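Local coordinates for periplasmic binding protein (Veillonella parvula, PDB 4MO9) that probably captures an iron-chelate or related solute for an ABC importer, at residues R40-W45 against L114-I119. Numbering follows the deposited sequence.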
ATOM      1  N   ARG A  40      21.530   5.361 -10.016  1.00 33.77           N
ATOM      2  CA  ARG A  40      20.822   5.121 -11.272  1.00 31.64           C
ATOM      3  C   ARG A  40      19.853   3.947 -11.130  1.00 32.40           C
ATOM      4  O   ARG A  40      20.016   2.891 -11.764  1.00 31.51           O
ATOM      5  CB  ARG A  40      21.810   4.913 -12.423  1.00 31.94           C
ATOM      6  CG  ARG A  40      22.637   6.154 -12.705  1.00 34.78           C
ATOM      7  CD  ARG A  40      23.560   5.971 -13.897  1.00 43.71           C
ATOM      8  NE  ARG A  40      22.814   5.943 -15.152  1.00 47.55           N
ATOM      9  CZ  ARG A  40      22.298   7.020 -15.739  1.00 52.94           C
ATOM     10  NH1 ARG A  40      22.432   8.218 -15.178  1.00 55.63           N
ATOM     11  NH2 ARG A  40      21.636   6.899 -16.883  1.00 52.68           N
ATOM     12  N   VAL A  41      18.835   4.145 -10.293  1.00 30.53           N
ATOM     13  CA  VAL A  41      17.861   3.106  -9.991  1.00 28.54           C
ATOM     14  C   VAL A  41      16.816   2.996 -11.115  1.00 31.94           C
ATOM     15  O   VAL A  41      16.415   4.017 -11.682  1.00 34.50           O
ATOM     16  CB  VAL A  41      17.156   3.424  -8.648  1.00 28.65           C
ATOM     17  CG1 VAL A  41      16.090   2.376  -8.310  1.00 27.97           C
ATOM     18  CG2 VAL A  41      18.184   3.542  -7.505  1.00 29.55           C
ATOM     19  N   VAL A  42      16.397   1.772 -11.451  1.00 31.72           N
ATOM     20  CA  VAL A  42      15.215   1.558 -12.299  1.00 32.58           C
ATOM     21  C   VAL A  42      14.046   1.150 -11.401  1.00 32.29           C
ATOM     22  O   VAL A  42      14.114   0.136 -10.697  1.00 32.38           O
ATOM     23  CB  VAL A  42      15.442   0.465 -13.373  1.00 35.72           C
ATOM     24  CG1 VAL A  42      14.139   0.137 -14.094  1.00 35.76           C
ATOM     25  CG2 VAL A  42      16.504   0.902 -14.377  1.00 41.10           C
ATOM     26  N   LEU A  43      12.985   1.951 -11.408  1.00 31.37           N
ATOM     27  CA  LEU A  43      11.816   1.690 -10.564  1.00 29.73           C
ATOM     28  C   LEU A  43      10.876   0.652 -11.159  1.00 28.67           C
ATOM     29  O   LEU A  43      10.688   0.593 -12.379  1.00 28.83           O
ATOM     30  CB  LEU A  43      11.021   2.981 -10.368  1.00 31.67           C
ATOM     31  CG  LEU A  43      11.783   4.149  -9.749  1.00 35.45           C
ATOM     32  CD1 LEU A  43      10.910   5.415  -9.761  1.00 33.86           C
ATOM     33  CD2 LEU A  43      12.212   3.791  -8.331  1.00 32.51           C
ATOM     34  N   GLN A  44      10.267  -0.149 -10.286  1.00 29.27           N
ATOM     35  CA  GLN A  44       9.145  -1.006 -10.644  1.00 28.52           C
ATOM     36  C   GLN A  44       8.080  -0.884  -9.557  1.00 30.99           C
ATOM     37  O   GLN A  44       8.414  -0.625  -8.384  1.00 28.61           O
ATOM     38  CB  GLN A  44       9.581  -2.467 -10.758  1.00 28.79           C
ATOM     39  CG  GLN A  44      10.478  -2.763 -11.932  1.00 30.07           C
ATOM     40  CD  GLN A  44       9.743  -2.694 -13.261  1.00 31.36           C
ATOM     41  OE1 GLN A  44       9.940  -1.759 -14.043  1.00 35.97           O
ATOM     42  NE2 GLN A  44       8.922  -3.691 -13.536  1.00 27.72           N
ATOM     43  N   TRP A  45       6.824  -1.081  -9.953  1.00 30.14           N
ATOM     44  CA  TRP A  45       5.656  -1.038  -9.050  1.00 28.10           C
ATOM     45  C   TRP A  45       5.596   0.203  -8.145  1.00 27.94           C
ATOM     46  O   TRP A  45       5.302   0.093  -6.951  1.00 27.81           O
ATOM     47  CB  TRP A  45       5.593  -2.315  -8.191  1.00 26.10           C
ATOM     48  CG  TRP A  45       5.118  -3.514  -8.949  1.00 28.31           C
ATOM     49  CD1 TRP A  45       5.007  -3.638 -10.315  1.00 32.47           C
ATOM     50  CD2 TRP A  45       4.675  -4.765  -8.394  1.00 27.89           C
ATOM     51  NE1 TRP A  45       4.515  -4.895 -10.634  1.00 32.64           N
ATOM     52  CE2 TRP A  45       4.309  -5.600  -9.475  1.00 30.22           C
ATOM     53  CE3 TRP A  45       4.549  -5.256  -7.089  1.00 27.57           C
ATOM     54  CZ2 TRP A  45       3.817  -6.903  -9.285  1.00 31.30           C
ATOM     55  CZ3 TRP A  45       4.063  -6.552  -6.902  1.00 29.22           C
ATOM     56  CH2 TRP A  45       3.703  -7.358  -7.998  1.00 30.39           C
ATOM     57  N   LEU A 114      19.934   2.347 -20.215  1.00 36.32           N
ATOM     58  CA  LEU A 114      19.919   3.441 -19.253  1.00 38.83           C
ATOM     59  C   LEU A 114      21.126   3.388 -18.305  1.00 41.23           C
ATOM     60  O   LEU A 114      21.274   4.253 -17.433  1.00 41.11           O
ATOM     61  CB  LEU A 114      18.633   3.395 -18.435  1.00 34.29           C
ATOM     62  CG  LEU A 114      17.324   3.601 -19.199  1.00 35.46           C
ATOM     63  CD1 LEU A 114      16.178   3.480 -18.234  1.00 36.14           C
ATOM     64  CD2 LEU A 114      17.282   4.956 -19.873  1.00 37.40           C
ATOM     65  N   ASN A 115      21.977   2.379 -18.488  1.00 40.60           N
ATOM     66  CA  ASN A 115      23.103   2.122 -17.585  1.00 40.28           C
ATOM     67  C   ASN A 115      22.760   2.188 -16.100  1.00 36.99           C
ATOM     68  O   ASN A 115      23.426   2.890 -15.340  1.00 37.61           O
ATOM     69  CB  ASN A 115      24.258   3.064 -17.913  1.00 43.08           C
ATOM     70  CG  ASN A 115      24.817   2.805 -19.287  1.00 50.99           C
ATOM     71  OD1 ASN A 115      25.095   1.657 -19.643  1.00 53.95           O
ATOM     72  ND2 ASN A 115      24.961   3.860 -20.083  1.00 54.42           N
ATOM     73  N   PRO A 116      21.728   1.439 -15.678  1.00 36.57           N
ATOM     74  CA  PRO A 116      21.324   1.554 -14.277  1.00 34.11           C
ATOM     75  C   PRO A 116      22.296   0.799 -13.397  1.00 37.04           C
ATOM     76  O   PRO A 116      23.091   0.004 -13.926  1.00 36.30           O
ATOM     77  CB  PRO A 116      19.967   0.860 -14.251  1.00 33.55           C
ATOM     78  CG  PRO A 116      20.046  -0.173 -15.335  1.00 32.81           C
ATOM     79  CD  PRO A 116      21.010   0.354 -16.379  1.00 34.17           C
ATOM     80  N   ASP A 117      22.257   1.040 -12.088  1.00 35.83           N
ATOM     81  CA  ASP A 117      23.136   0.298 -11.195  1.00 35.55           C
ATOM     82  C   ASP A 117      22.372  -0.699 -10.334  1.00 32.10           C
ATOM     83  O   ASP A 117      22.906  -1.758  -9.993  1.00 34.87           O
ATOM     84  CB  ASP A 117      24.062   1.210 -10.362  1.00 36.78           C
ATOM     85  CG  ASP A 117      23.349   2.418  -9.764  1.00 37.34           C
ATOM     86  OD1 ASP A 117      22.097   2.409  -9.655  1.00 36.29           O
ATOM     87  OD2 ASP A 117      24.057   3.387  -9.381  1.00 35.91           O
ATOM     88  N   VAL A 118      21.126  -0.383  -9.998  1.00 33.75           N
ATOM     89  CA  VAL A 118      20.324  -1.305  -9.197  1.00 32.38           C
ATOM     90  C   VAL A 118      18.843  -1.259  -9.570  1.00 32.29           C
ATOM     91  O   VAL A 118      18.304  -0.206  -9.936  1.00 32.26           O
ATOM     92  CB  VAL A 118      20.497  -1.046  -7.674  1.00 40.16           C
ATOM     93  CG1 VAL A 118      19.872   0.253  -7.296  1.00 39.33           C
ATOM     94  CG2 VAL A 118      19.843  -2.150  -6.855  1.00 40.98           C
ATOM     95  N   ILE A 119      18.189  -2.412  -9.488  1.00 29.61           N
ATOM     96  CA  ILE A 119      16.738  -2.469  -9.612  1.00 29.35           C
ATOM     97  C   ILE A 119      16.200  -3.179  -8.378  1.00 29.59           C
ATOM     98  O   ILE A 119      16.713  -4.243  -8.008  1.00 28.39           O
ATOM     99  CB  ILE A 119      16.320  -3.191 -10.921  1.00 36.48           C
ATOM    100  CG1 ILE A 119      14.808  -3.334 -11.013  1.00 35.00           C
ATOM    101  CG2 ILE A 119      16.957  -4.565 -11.038  1.00 38.80           C
ATOM    102  CD1 ILE A 119      14.388  -3.888 -12.352  1.00 40.08           C
TER
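R40–V42 runs parallel to P116–I119, joined by two backbone bonds: D117 N to R40 O (2.9 Å) and V42 N to V118 O (3.1 Å), the second nearly straight at 160°. The side chain of R40 reaches along the partner segment to the carbonyls of L114 and N115. Its chain bends at chi3 (71°), turning the guanidinium edge to these carbonyls where the helix 108-112 region runs out, just before the strand. R40 NH2 reaches L114 O at 2.7 Å, while R40 NE meets N115 O at 3.1 Å; both oxygens lie close to the guanidinium plane, although NE stands above the carbonyl plane of N115, not on a lone pair. D117, just ahead of the strand, supplies a second link through its carboxylate. With CG set between its own backbone N and carbonyl carbon (chi1 45°), the carboxylate folds back so that OD1 accepts R40 N on its syn side, in a bent bond with the donor tilted well out of the carboxylate plane, and OD2 takes E39 N. Were an alanine to replace D117, the N-H groups of E39 and R40 would probably lose these acceptors. The pairing joins two central strands of a four-stranded parallel sheet, order 67-69, 41-42, 118-122, 143-147, in one lobe of the binding protein; chain 40-45 continues to W45, which touches bound trimethylamine oxide. Side chains alternate across this sheet. V41 and V118 lie side by side, V41 CG2 to V118 CG1 3.7 Å, V41 also meeting I55 of helix 52-59. On the other face V42 CG2 presses tightly on P116 CB (3.5 Å), and I119 CD1 lies 4.1 Å from Q44 CG.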